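PDB 3QLD: mandelate racemase/muconate lactonizing protein from Alicyclobacillus acidocaldarius LAA1, which belongs to the mandelate racemase/muconate lactonizing family within the enolase superfamily and joins an N-terminal alpha+beta domain to a TIM-barrel-like domain. Local coordinates for residues Q30-Q35 / E59-A64; V49-P54 / G297-T302; H71-F76 / A109-A114; G272-G275 / A279-R282; G305-L310 / A354-W359. All blocks are in the same frame, centred on the assembly; numbering follows the deposited sequence. Where two conformers were deposited one is given.

Contact 1 of 5, residues Q30-Q35 / E59-A64; sequences QAILVQ and ECTDTA
Ile32 lies in the middle of an extended run of strand 25-38, and this run passes the first turn of helix 61-80, where Thr61 and Ala64 face it. The strand's alternation turns Gln30 and Ile32 toward the helix and Ala31 to the other side. Cys60 is the N-cap, and its O accepts the helical bond from Ala64 N at 2.8 Å. The same oxygen takes the Thr63 hydroxyl, OG1 to Cys60 O 3.2 Å, from a position tilted out of the carbonyl plane, so the turn is held by two donors. Ile32 and Thr61 lie alongside, their side chains pointing opposite ways, with Ile32 CG1 meeting Thr61 CG2 at 3.8 Å. Further out, Ile32 CD1 reaches Thr61 O at 3.7 Å and the methyl of Ala64, CD1 to CB, at 4.1 Å. Thr61 chi1 of -44° sets OG1 beside the backbone N and CG2 anti to it, which lays that methyl against the isoleucine. OG1 comes within 4.0 Å of Gln30 CB and makes a weak hydrogen bond to Leu51 O. Gln30 OE1 accepts from Arg10, which also pairs with Asp62; Asp62 OD2 in turn bonds His71 of the second subunit. A helix start laid on an antiparallel sheet, here with an isoleucine against a threonine methyl and an alanine, belongs to the alpha+beta N-terminal (capping) domain characteristic of the enolase superfamily.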
# COMPACT_ATOMS: atom_id res chain seq x y z
N GLN A 30 -14.72 -3.58 14.55
CA GLN A 30 -13.88 -2.47 14.97
C GLN A 30 -13.98 -1.35 13.95
O GLN A 30 -14.02 -1.56 12.73
CB GLN A 30 -12.41 -2.84 15.13
CG GLN A 30 -12.16 -3.94 16.19
CD GLN A 30 -10.66 -4.20 16.35
OE1 GLN A 30 -9.86 -3.28 16.58
NE2 GLN A 30 -10.27 -5.45 16.17
N ALA A 31 -14.04 -0.15 14.46
CA ALA A 31 -14.18 1.00 13.60
C ALA A 31 -13.47 2.18 14.19
O ALA A 31 -13.29 2.22 15.43
CB ALA A 31 -15.71 1.29 13.42
N ILE A 32 -13.06 3.15 13.38
CA ILE A 32 -12.46 4.42 13.92
C ILE A 32 -13.32 5.59 13.44
O ILE A 32 -13.54 5.72 12.17
CB ILE A 32 -11.02 4.64 13.42
CG1 ILE A 32 -10.04 3.62 14.02
CG2 ILE A 32 -10.49 6.04 13.84
CD1 ILE A 32 -8.60 3.76 13.35
N LEU A 33 -13.88 6.37 14.36
CA LEU A 33 -14.53 7.64 13.93
C LEU A 33 -13.71 8.86 14.18
O LEU A 33 -13.03 8.98 15.23
CB LEU A 33 -15.90 7.78 14.59
CG LEU A 33 -16.88 6.61 14.42
CD1 LEU A 33 -18.22 6.95 15.16
CD2 LEU A 33 -17.19 6.44 12.95
N VAL A 34 -13.74 9.78 13.22
CA VAL A 34 -13.02 11.03 13.32
C VAL A 34 -14.05 12.10 13.63
O VAL A 34 -15.10 12.17 12.97
CB VAL A 34 -12.33 11.34 12.01
CG1 VAL A 34 -11.65 12.67 12.07
CG2 VAL A 34 -11.26 10.21 11.70
N GLN A 35 -13.75 12.87 14.67
CA GLN A 35 -14.65 14.00 15.06
C GLN A 35 -13.86 15.26 15.06
O GLN A 35 -12.82 15.36 15.74
CB GLN A 35 -15.32 13.70 16.41
CG GLN A 35 -16.00 14.98 17.08
CD GLN A 35 -16.52 14.64 18.49
OE1 GLN A 35 -15.93 13.81 19.16
NE2 GLN A 35 -17.66 15.28 18.92
N GLU A 59 -4.30 -1.66 4.69
CA GLU A 59 -4.64 -0.90 5.93
C GLU A 59 -5.47 -1.74 6.90
O GLU A 59 -6.31 -2.55 6.50
CB GLU A 59 -5.32 0.47 5.54
CG GLU A 59 -4.38 1.41 4.70
CD GLU A 59 -5.13 2.71 4.38
OE1 GLU A 59 -5.15 3.56 5.28
OE2 GLU A 59 -5.78 2.79 3.32
N CYS A 60 -5.24 -1.61 8.20
CA CYS A 60 -6.12 -2.23 9.12
C CYS A 60 -6.32 -1.23 10.27
O CYS A 60 -5.65 -0.16 10.32
CB CYS A 60 -5.58 -3.61 9.57
SG CYS A 60 -3.98 -3.45 10.60
N THR A 61 -7.17 -1.59 11.22
CA THR A 61 -7.56 -0.67 12.30
C THR A 61 -6.35 -0.20 13.08
O THR A 61 -6.21 0.98 13.35
CB THR A 61 -8.52 -1.29 13.29
OG1 THR A 61 -9.50 -2.00 12.57
CG2 THR A 61 -9.26 -0.14 14.08
N ASP A 62 -5.45 -1.14 13.37
CA ASP A 62 -4.29 -0.85 14.18
C ASP A 62 -3.37 0.16 13.52
O ASP A 62 -2.85 1.12 14.17
CB ASP A 62 -3.49 -2.15 14.45
CG ASP A 62 -4.01 -2.96 15.62
OD1 ASP A 62 -4.78 -2.45 16.47
OD2 ASP A 62 -3.66 -4.15 15.67
N THR A 63 -3.12 -0.05 12.25
CA THR A 63 -2.18 0.78 11.54
C THR A 63 -2.81 2.14 11.19
O THR A 63 -2.11 3.15 11.26
CB THR A 63 -1.58 0.11 10.29
OG1 THR A 63 -2.63 -0.27 9.40
CG2 THR A 63 -0.75 -1.17 10.72
N ALA A 64 -4.10 2.13 10.86
CA ALA A 64 -4.80 3.39 10.59
C ALA A 64 -4.81 4.30 11.87
O ALA A 64 -4.66 5.51 11.81
CB ALA A 64 -6.30 3.08 10.08

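Contact 2 of 5, residues V49-P54 / G297-T302; sequences VALAEP and GGMYET
Met299, a selenomethionine, has CG anti to its carbonyl carbon and, in the conformer given, bends at chi2 (-85°) and again at chi3, bringing its end against Val49 and Leu51. Two conformers were modelled and CE sits implausibly near the Val49 carbonyl, so the exact place of this methyl, and with it the closeness of Val49 CG2 and Leu51 CG to it, is doubtful. The nearer part of the chain carries the contact more surely: the Met299 side chain runs roughly perpendicular to that of Val49, with Val49 CB 3.9 Å from Met299 CG. Beside it, Glu301 offers its CG to Val49 CG1 at 4.2 Å. The Glu301 chain bends at chi2 (74°), turning the carboxylate back on its own loop, where Met299 N donates to Glu301 OE1 on the syn side but out of the carboxylate plane. The contact across is apolar; the one polar bond lies within 297-302. Both segments are loops. Segment 297-302 joins strand 293-296 to helix 303-313, while 49-54 runs from strand 43-48 toward helix 61-80, and Met106 of helix 105-123 packs on both Val49 and Met299 where the N-terminal domain meets the barrel.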
# COMPACT_ATOMS: atom_id res chain seq x y z
N VAL A 49 -12.59 3.33 7.18
CA VAL A 49 -13.18 2.05 6.88
C VAL A 49 -12.20 0.88 6.90
O VAL A 49 -12.57 -0.24 6.53
CB VAL A 49 -13.88 2.04 5.44
CG1 VAL A 49 -15.10 3.03 5.40
CG2 VAL A 49 -12.93 2.38 4.36
N ALA A 50 -10.96 1.15 7.28
CA ALA A 50 -9.98 0.03 7.43
C ALA A 50 -10.54 -1.12 8.29
O ALA A 50 -11.04 -0.87 9.43
CB ALA A 50 -8.64 0.54 8.02
N LEU A 51 -10.46 -2.36 7.83
CA LEU A 51 -10.92 -3.51 8.58
C LEU A 51 -9.91 -3.99 9.66
O LEU A 51 -8.75 -3.56 9.69
CB LEU A 51 -11.15 -4.67 7.61
CG LEU A 51 -12.09 -4.25 6.49
CD1 LEU A 51 -12.24 -5.38 5.51
CD2 LEU A 51 -13.46 -3.79 7.12
N ALA A 52 -10.33 -4.90 10.53
CA ALA A 52 -9.44 -5.27 11.65
C ALA A 52 -8.18 -5.99 11.11
O ALA A 52 -7.10 -5.82 11.66
CB ALA A 52 -10.17 -6.23 12.62
N GLU A 53 -8.33 -6.78 10.07
CA GLU A 53 -7.12 -7.48 9.50
C GLU A 53 -6.83 -6.94 8.10
O GLU A 53 -7.76 -6.57 7.40
CB GLU A 53 -7.36 -9.00 9.43
CG GLU A 53 -7.48 -9.70 10.79
CD GLU A 53 -6.20 -9.58 11.61
OE1 GLU A 53 -5.09 -9.55 11.02
OE2 GLU A 53 -6.33 -9.49 12.83
N PRO A 54 -5.53 -6.86 7.68
CA PRO A 54 -5.12 -6.44 6.37
C PRO A 54 -5.31 -7.50 5.30
O PRO A 54 -4.38 -7.80 4.57
CB PRO A 54 -3.63 -6.05 6.57
CG PRO A 54 -3.14 -7.17 7.50
CD PRO A 54 -4.38 -7.35 8.47
N GLY A 297 -19.92 0.08 -2.98
CA GLY A 297 -19.86 -1.18 -2.26
C GLY A 297 -19.82 -0.89 -0.77
O GLY A 297 -19.73 0.27 -0.38
N GLY A 298 -19.80 -1.93 0.06
CA GLY A 298 -19.79 -1.76 1.53
C GLY A 298 -18.59 -2.33 2.27
O GLY A 298 -17.87 -3.19 1.75
N MSE A 299 -18.39 -1.85 3.50
CA MSE A 299 -17.30 -2.29 4.37
C MSE A 299 -17.84 -2.63 5.78
O MSE A 299 -17.10 -2.52 6.76
CB MSE A 299 -16.29 -1.16 4.53
CG MSE A 299 -15.72 -0.59 3.22
SE MSE A 299 -14.23 -1.71 2.68
CE MSE A 299 -12.93 -1.36 4.09
N TYR A 300 -19.11 -3.01 5.90
CA TYR A 300 -19.74 -3.30 7.22
C TYR A 300 -19.68 -2.03 8.11
O TYR A 300 -19.54 -2.06 9.35
CB TYR A 300 -19.14 -4.57 7.85
CG TYR A 300 -19.66 -5.86 7.20
CD1 TYR A 300 -20.48 -6.74 7.92
CD2 TYR A 300 -19.38 -6.17 5.85
CE1 TYR A 300 -20.97 -7.92 7.33
CE2 TYR A 300 -19.88 -7.34 5.24
CZ TYR A 300 -20.68 -8.21 5.99
OH TYR A 300 -21.14 -9.37 5.42
N GLU A 301 -19.86 -0.90 7.42
CA GLU A 301 -19.67 0.44 8.01
C GLU A 301 -20.58 0.66 9.23
O GLU A 301 -21.71 0.20 9.22
CB GLU A 301 -20.01 1.58 7.02
CG GLU A 301 -19.08 1.82 5.84
CD GLU A 301 -19.20 0.77 4.72
OE1 GLU A 301 -19.99 -0.20 4.80
OE2 GLU A 301 -18.42 0.92 3.74
N THR A 302 -20.11 1.37 10.25
CA THR A 302 -21.08 2.02 11.16
C THR A 302 -21.95 3.05 10.44
O THR A 302 -21.81 3.37 9.22
CB THR A 302 -20.45 2.78 12.33
OG1 THR A 302 -20.09 4.07 11.85
CG2 THR A 302 -19.17 2.03 12.94

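Contact 3 of 5, residues H71-F76 / A109-A114; sequences HLVPRF and AAIEMA
Phe76 and Ile111 meet between two helices whose short axes approach to 10.8 Å with N-to-C directions 40° apart, Val73 and Ile111 having the closest CA atoms at 7.8 Å. Ile111, here one of two modelled conformers, makes contact with both branches. Its CG2 sits over one face of the Phe76 ring, 4.2 Å from the ring centroid and 19° off the normal, a CH-pi contact displaced toward the CG and CD2 rim. Phe76 holds CG anti to its backbone N (chi1 173°), and this swings the ring across toward the isoleucine. The other branch ends in CD1, which touches Val73 CG2 at 4.0 Å, while Ile111 CG1 lies 4.4 Å from Leu72 CB. Three side chains of one helix thus touch a single residue of the other. Pro74 has no N-H for the preceding turn, and the helix kinks there. His71 O is used twice: it receives a weak bond from Arg75 N and a 3.0 Å bond from Arg75 NH1, which comes from above the carbonyl plane. Arg75 also pairs with Asp100 and with Glu53 of the second subunit. The two helices, 61-80 and 105-123, pack on the antiparallel sheet: Phe76 rests on Leu36 of strand 25-38, and Ala110 and Ala114 on Val34, with Ser46 of strand 43-48 alongside.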
# COMPACT_ATOMS: atom_id res chain seq x y z
N HIS A 71 0.80 10.84 12.43
CA HIS A 71 1.20 11.36 11.15
C HIS A 71 0.25 12.30 10.42
O HIS A 71 0.65 13.43 10.03
CB HIS A 71 1.56 10.20 10.20
CG HIS A 71 2.62 9.33 10.77
ND1 HIS A 71 3.96 9.59 10.58
CD2 HIS A 71 2.55 8.32 11.68
CE1 HIS A 71 4.68 8.71 11.27
NE2 HIS A 71 3.85 7.94 11.97
N LEU A 72 -0.98 11.84 10.24
CA LEU A 72 -1.96 12.60 9.47
C LEU A 72 -2.56 13.77 10.26
O LEU A 72 -2.55 14.88 9.76
CB LEU A 72 -3.06 11.69 8.89
CG LEU A 72 -2.59 10.51 8.06
CD1 LEU A 72 -3.85 9.96 7.32
CD2 LEU A 72 -1.56 10.98 7.06
N VAL A 73 -2.99 13.53 11.50
CA VAL A 73 -3.57 14.64 12.31
C VAL A 73 -2.55 15.76 12.53
O VAL A 73 -2.90 16.96 12.34
CB VAL A 73 -4.34 14.14 13.56
CG1 VAL A 73 -4.84 15.32 14.45
CG2 VAL A 73 -5.49 13.32 13.09
N PRO A 74 -1.27 15.42 12.83
CA PRO A 74 -0.30 16.52 12.93
C PRO A 74 -0.13 17.30 11.65
O PRO A 74 -0.01 18.54 11.67
CB PRO A 74 0.99 15.79 13.32
CG PRO A 74 0.46 14.68 14.19
CD PRO A 74 -0.68 14.16 13.31
N ARG A 75 -0.18 16.61 10.53
CA ARG A 75 -0.02 17.27 9.24
C ARG A 75 -1.18 18.17 8.96
O ARG A 75 -1.00 19.24 8.32
CB ARG A 75 0.14 16.27 8.10
CG ARG A 75 1.60 15.76 7.93
CD ARG A 75 1.51 14.66 6.87
NE ARG A 75 2.82 14.19 6.50
CZ ARG A 75 3.57 13.35 7.22
NH1 ARG A 75 3.14 12.90 8.40
NH2 ARG A 75 4.79 13.00 6.76
N PHE A 76 -2.38 17.72 9.36
CA PHE A 76 -3.63 18.46 9.16
C PHE A 76 -3.65 19.73 10.04
O PHE A 76 -4.03 20.78 9.57
CB PHE A 76 -4.81 17.52 9.39
CG PHE A 76 -6.16 18.18 9.38
CD1 PHE A 76 -7.02 18.04 10.50
CD2 PHE A 76 -6.59 18.92 8.28
CE1 PHE A 76 -8.25 18.60 10.51
CE2 PHE A 76 -7.83 19.55 8.30
CZ PHE A 76 -8.69 19.37 9.40
N ALA A 109 -8.60 9.48 3.72
CA ALA A 109 -10.02 9.70 3.44
C ALA A 109 -10.78 10.10 4.71
O ALA A 109 -11.78 10.88 4.66
CB ALA A 109 -10.61 8.42 2.95
N ALA A 110 -10.39 9.52 5.86
CA ALA A 110 -11.12 9.88 7.08
C ALA A 110 -10.96 11.39 7.41
O ALA A 110 -11.91 12.07 7.80
CB ALA A 110 -10.77 8.95 8.25
N ILE A 111 -9.75 11.90 7.23
CA ILE A 111 -9.52 13.32 7.38
C ILE A 111 -10.37 14.11 6.40
O ILE A 111 -11.24 14.95 6.81
CB ILE A 111 -8.03 13.63 7.18
CG1 ILE A 111 -7.23 12.87 8.24
CG2 ILE A 111 -7.77 15.16 7.23
CD1 ILE A 111 -7.53 13.36 9.66
N GLU A 112 -10.16 13.83 5.11
CA GLU A 112 -10.83 14.57 4.04
C GLU A 112 -12.37 14.57 4.20
O GLU A 112 -13.02 15.62 4.04
CB GLU A 112 -10.41 13.99 2.71
CG GLU A 112 -10.79 14.91 1.50
CD GLU A 112 -12.01 14.36 0.77
OE1 GLU A 112 -12.76 13.45 1.26
OE2 GLU A 112 -12.20 14.78 -0.38
N MSE A 113 -12.94 13.42 4.51
CA MSE A 113 -14.40 13.29 4.58
C MSE A 113 -14.99 14.00 5.83
O MSE A 113 -16.11 14.57 5.74
CB MSE A 113 -14.83 11.84 4.52
CG MSE A 113 -14.58 11.27 3.08
SE MSE A 113 -14.62 9.32 2.98
CE MSE A 113 -16.46 8.83 2.97
N ALA A 114 -14.24 14.00 6.94
CA ALA A 114 -14.70 14.72 8.16
C ALA A 114 -14.69 16.23 7.83
O ALA A 114 -15.58 16.98 8.28
CB ALA A 114 -13.80 14.38 9.32

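Contact 4 of 5, residues G272-G275 / A279-R282. With SO4 (sulfate ion), chain C.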
# COMPACT_ATOMS: atom_id res chain seq x y z
N GLY A 272 -13.83 5.66 0.90
CA GLY A 272 -12.71 5.53 1.84
C GLY A 272 -11.53 4.83 1.18
O GLY A 272 -10.39 5.25 1.31
N ARG A 273 -11.80 3.78 0.41
CA ARG A 273 -10.69 3.00 -0.22
C ARG A 273 -9.98 3.93 -1.22
O ARG A 273 -8.78 3.86 -1.44
CB ARG A 273 -11.32 1.77 -0.95
CG ARG A 273 -10.30 0.73 -1.49
CD ARG A 273 -10.96 -0.41 -2.43
NE ARG A 273 -11.20 0.10 -3.80
CZ ARG A 273 -12.40 0.26 -4.36
NH1 ARG A 273 -13.51 -0.10 -3.73
NH2 ARG A 273 -12.48 0.76 -5.61
N LEU A 274 -10.74 4.84 -1.84
CA LEU A 274 -10.16 5.70 -2.89
C LEU A 274 -9.44 6.93 -2.39
O LEU A 274 -8.71 7.57 -3.13
CB LEU A 274 -11.24 6.05 -3.95
CG LEU A 274 -11.68 4.86 -4.77
CD1 LEU A 274 -12.96 5.26 -5.55
CD2 LEU A 274 -10.51 4.52 -5.72
N GLY A 275 -9.63 7.27 -1.09
CA GLY A 275 -9.03 8.49 -0.57
C GLY A 275 -9.99 9.65 -0.29
O GLY A 275 -9.53 10.78 0.04
N ALA A 279 -11.41 12.32 -4.32
CA ALA A 279 -10.93 11.16 -5.11
C ALA A 279 -12.04 10.36 -5.81
O ALA A 279 -11.88 9.94 -6.99
CB ALA A 279 -9.98 10.26 -4.29
N THR A 280 -13.16 10.18 -5.12
CA THR A 280 -14.30 9.52 -5.67
C THR A 280 -14.84 10.30 -6.91
O THR A 280 -15.13 9.70 -7.95
CB THR A 280 -15.40 9.40 -4.65
OG1 THR A 280 -14.93 8.60 -3.57
CG2 THR A 280 -16.65 8.71 -5.25
N LEU A 281 -14.99 11.61 -6.79
CA LEU A 281 -15.44 12.43 -7.97
C LEU A 281 -14.47 12.30 -9.14
O LEU A 281 -14.92 12.17 -10.28
CB LEU A 281 -15.61 13.93 -7.60
CG LEU A 281 -16.73 14.12 -6.56
CD1 LEU A 281 -16.77 15.56 -6.00
CD2 LEU A 281 -18.06 13.69 -7.11
N ARG A 282 -13.15 12.37 -8.88
CA ARG A 282 -12.15 12.12 -9.93
C ARG A 282 -12.21 10.74 -10.57
O ARG A 282 -12.06 10.64 -11.80
CB ARG A 282 -10.72 12.40 -9.49
CG ARG A 282 -10.48 13.87 -9.19
CD ARG A 282 -9.05 14.20 -8.84
NE ARG A 282 -8.65 13.62 -7.55
CZ ARG A 282 -7.77 12.63 -7.44
NH1 ARG A 282 -7.45 12.14 -6.25
NH2 ARG A 282 -7.18 12.16 -8.54
S SO4 C . -4.78 9.47 -7.55
O1 SO4 C . -3.81 9.66 -6.48
O2 SO4 C . -6.02 8.95 -6.99
O3 SO4 C . -5.13 10.75 -8.17
O4 SO4 C . -4.18 8.57 -8.54
O HOH W 1 -10.35 12.80 -1.74
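Leu274 and Ala279 make the apolar part of this turn between two helices. The methyl of Ala279 points at the end of the first helix, its CB 3.2 Å from Leu274 O, a tight approach, and 4.4 Å from Leu274 CB. Leu274 CD1 reaches past to Thr280, whose hydroxyl is bonded to Gly276 O. Backbone bonding shapes the end of the helix: Gly275 takes positive phi (107°) and closes a Schellman motif, with Gly275 N bonded to Gly272 O at 3.2 Å. No direct hydrogen bond joins the two segments, but one water bridges them. It donates to Gly275 O at 2.8 Å and accepts from Ala279 N, also at 2.8 Å, giving the amide of the second helix's opening turn a partner. The ionic part belongs to Arg282, bent at chi3 (-68°) so that its guanidinium comes back toward the turn. A sulfate ion, probably from the crystallisation liquor, lies at the guanidinium edge with its sulfur in the plane. Both terminal nitrogens address the same sulfate oxygen, O3: NH2 at a short 2.5 Å, a length not to be pressed, and NH1 only weakly. Arg105, Arg253 and Val252 N also bond the anion, and Arg105 bonds Leu274 O as well. Helix 271-274 follows strand 266-269, on whose Val269 Leu274 and Thr280 both pack, and helix 277-289 continues to strand 293-296, while Ala109 of helix 105-123 sits against Gly275.

Contact 5 of 5, residues G305-L310 / A354-W359; sequences GRVHGL and AGVADW
Val307 and His308 belong to helix 303-313, which follows the last parallel strand of the barrel domain, and they pack on segment 354-359, which ends in a 3-10 turn and lies in the loop between strand 347-349 and helix 362-368. The turn is drawn in by a bond from Trp359 N to Val356 O at 3.0 Å, which sets Val356 and Trp359 side by side facing the helix. Val307 divides its methyls between them. CG1 meets Val356 CG2 at 4.2 Å, and CG2 comes to the edge of the indole, near its plane, 4.0 Å from Trp359 CE3 and 4.1 Å from Trp359 CZ3. The benzene side of the tryptophan, not its N-H side, does the touching. Val356 chi1 of 73° puts CG1 between the backbone N and the carbonyl carbon, 4.3 Å from His308 NE2, and so leaves CG2 anti to the N, where it reaches Val307. That imidazole is not tied to the valine, since NE2 bonds Asp117 OD1. The same carboxylate oxygen also bonds Val356 N, so Asp117 links helix and loop from outside both and would help set the imidazole's rotation. Phe277 meets the histidine ring edge-to-face. Ile340 also packs on Val307, and strand 43-48 of the N-terminal domain brings Trp45 against Val356 and Ser46 against His308.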
# COMPACT_ATOMS: atom_id res chain seq x y z
N GLY A 305 -19.95 6.09 8.30
CA GLY A 305 -19.57 5.54 6.99
C GLY A 305 -20.71 5.14 6.05
O GLY A 305 -20.64 5.36 4.84
N ARG A 306 -21.79 4.59 6.60
CA ARG A 306 -22.91 4.15 5.75
C ARG A 306 -23.63 5.38 5.17
O ARG A 306 -23.97 5.41 3.98
CB ARG A 306 -23.88 3.30 6.56
CG ARG A 306 -25.10 2.79 5.77
CD ARG A 306 -25.84 1.71 6.55
NE ARG A 306 -24.86 0.84 7.15
CZ ARG A 306 -24.41 -0.26 6.58
NH1 ARG A 306 -24.89 -0.66 5.40
NH2 ARG A 306 -23.44 -0.94 7.19
N VAL A 307 -23.86 6.38 6.01
CA VAL A 307 -24.42 7.69 5.57
C VAL A 307 -23.60 8.34 4.46
O VAL A 307 -24.14 8.66 3.39
CB VAL A 307 -24.65 8.67 6.76
CG1 VAL A 307 -24.81 10.12 6.23
CG2 VAL A 307 -25.86 8.21 7.49
N HIS A 308 -22.29 8.45 4.67
CA HIS A 308 -21.37 9.00 3.64
C HIS A 308 -21.33 8.21 2.34
O HIS A 308 -21.16 8.80 1.27
CB HIS A 308 -19.94 9.16 4.23
CG HIS A 308 -19.79 10.35 5.12
ND1 HIS A 308 -18.62 10.64 5.81
CD2 HIS A 308 -20.67 11.34 5.46
CE1 HIS A 308 -18.78 11.75 6.51
NE2 HIS A 308 -20.01 12.20 6.31
N GLY A 309 -21.48 6.88 2.45
CA GLY A 309 -21.43 5.95 1.33
C GLY A 309 -22.75 6.07 0.56
O GLY A 309 -22.77 6.04 -0.65
N LEU A 310 -23.88 6.17 1.26
CA LEU A 310 -25.13 6.52 0.53
C LEU A 310 -25.12 7.89 -0.17
O LEU A 310 -25.65 8.01 -1.24
CB LEU A 310 -26.32 6.36 1.45
CG LEU A 310 -26.52 4.94 2.03
CD1 LEU A 310 -27.24 4.92 3.41
CD2 LEU A 310 -27.27 3.95 1.11
N ALA A 354 -26.99 18.23 6.29
CA ALA A 354 -25.88 19.15 6.19
C ALA A 354 -24.91 18.61 7.23
O ALA A 354 -24.83 19.14 8.35
CB ALA A 354 -26.30 20.60 6.58
N GLY A 355 -24.22 17.52 6.89
CA GLY A 355 -23.33 16.89 7.87
C GLY A 355 -24.05 15.86 8.72
O GLY A 355 -25.21 16.02 9.09
N VAL A 356 -23.34 14.81 9.13
CA VAL A 356 -23.95 13.79 9.96
C VAL A 356 -23.94 14.05 11.48
O VAL A 356 -24.52 13.27 12.22
CB VAL A 356 -23.35 12.41 9.65
CG1 VAL A 356 -21.93 12.32 10.21
CG2 VAL A 356 -24.19 11.33 10.19
N ALA A 357 -23.31 15.12 11.95
CA ALA A 357 -23.14 15.31 13.42
C ALA A 357 -24.43 15.16 14.23
O ALA A 357 -24.44 14.45 15.25
CB ALA A 357 -22.38 16.65 13.75
N ASP A 358 -25.52 15.76 13.73
CA ASP A 358 -26.83 15.82 14.45
C ASP A 358 -27.52 14.48 14.60
O ASP A 358 -28.37 14.33 15.48
CB ASP A 358 -27.81 16.79 13.75
CG ASP A 358 -27.47 18.25 14.04
OD1 ASP A 358 -26.54 18.46 14.87
OD2 ASP A 358 -28.13 19.18 13.48
N TRP A 359 -27.09 13.53 13.77
CA TRP A 359 -27.59 12.20 13.71
C TRP A 359 -26.83 11.21 14.60
O TRP A 359 -27.29 10.12 14.83
CB TRP A 359 -27.53 11.70 12.26
CG TRP A 359 -28.55 12.29 11.39
CD1 TRP A 359 -29.42 13.31 11.71
CD2 TRP A 359 -28.83 11.93 10.01
NE1 TRP A 359 -30.23 13.59 10.63
CE2 TRP A 359 -29.90 12.77 9.58
CE3 TRP A 359 -28.30 11.00 9.11
CZ2 TRP A 359 -30.45 12.70 8.29
CZ3 TRP A 359 -28.85 10.93 7.79
CH2 TRP A 359 -29.91 11.77 7.41

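How the contacts relate
All five contacts are largely buried, but they differ in chemistry. Contacts 1 and 3 both use helix 61-80 and meet where Val34 packs on Ala110 and Ala114; contact 1 is aliphatic with a threonine, contact 3 adds an aromatic ring, and both have charged residues turned to the second subunit. Contact 2 spans both domains and also touches that subunit. It meets contact 1 through the probable hydrogen bond from Thr61 N to Leu51 O, contact 5 through Glu301 O with Arg306 NH2, and contact 4 where Val49 packs on Gly272. Contact 4 alone combines a bridging water and an anion, its Arg282 exposed. Contacts 4 and 5 lie in the barrel domain without touching; contact 3 reaches both, through Ala109 and Met113.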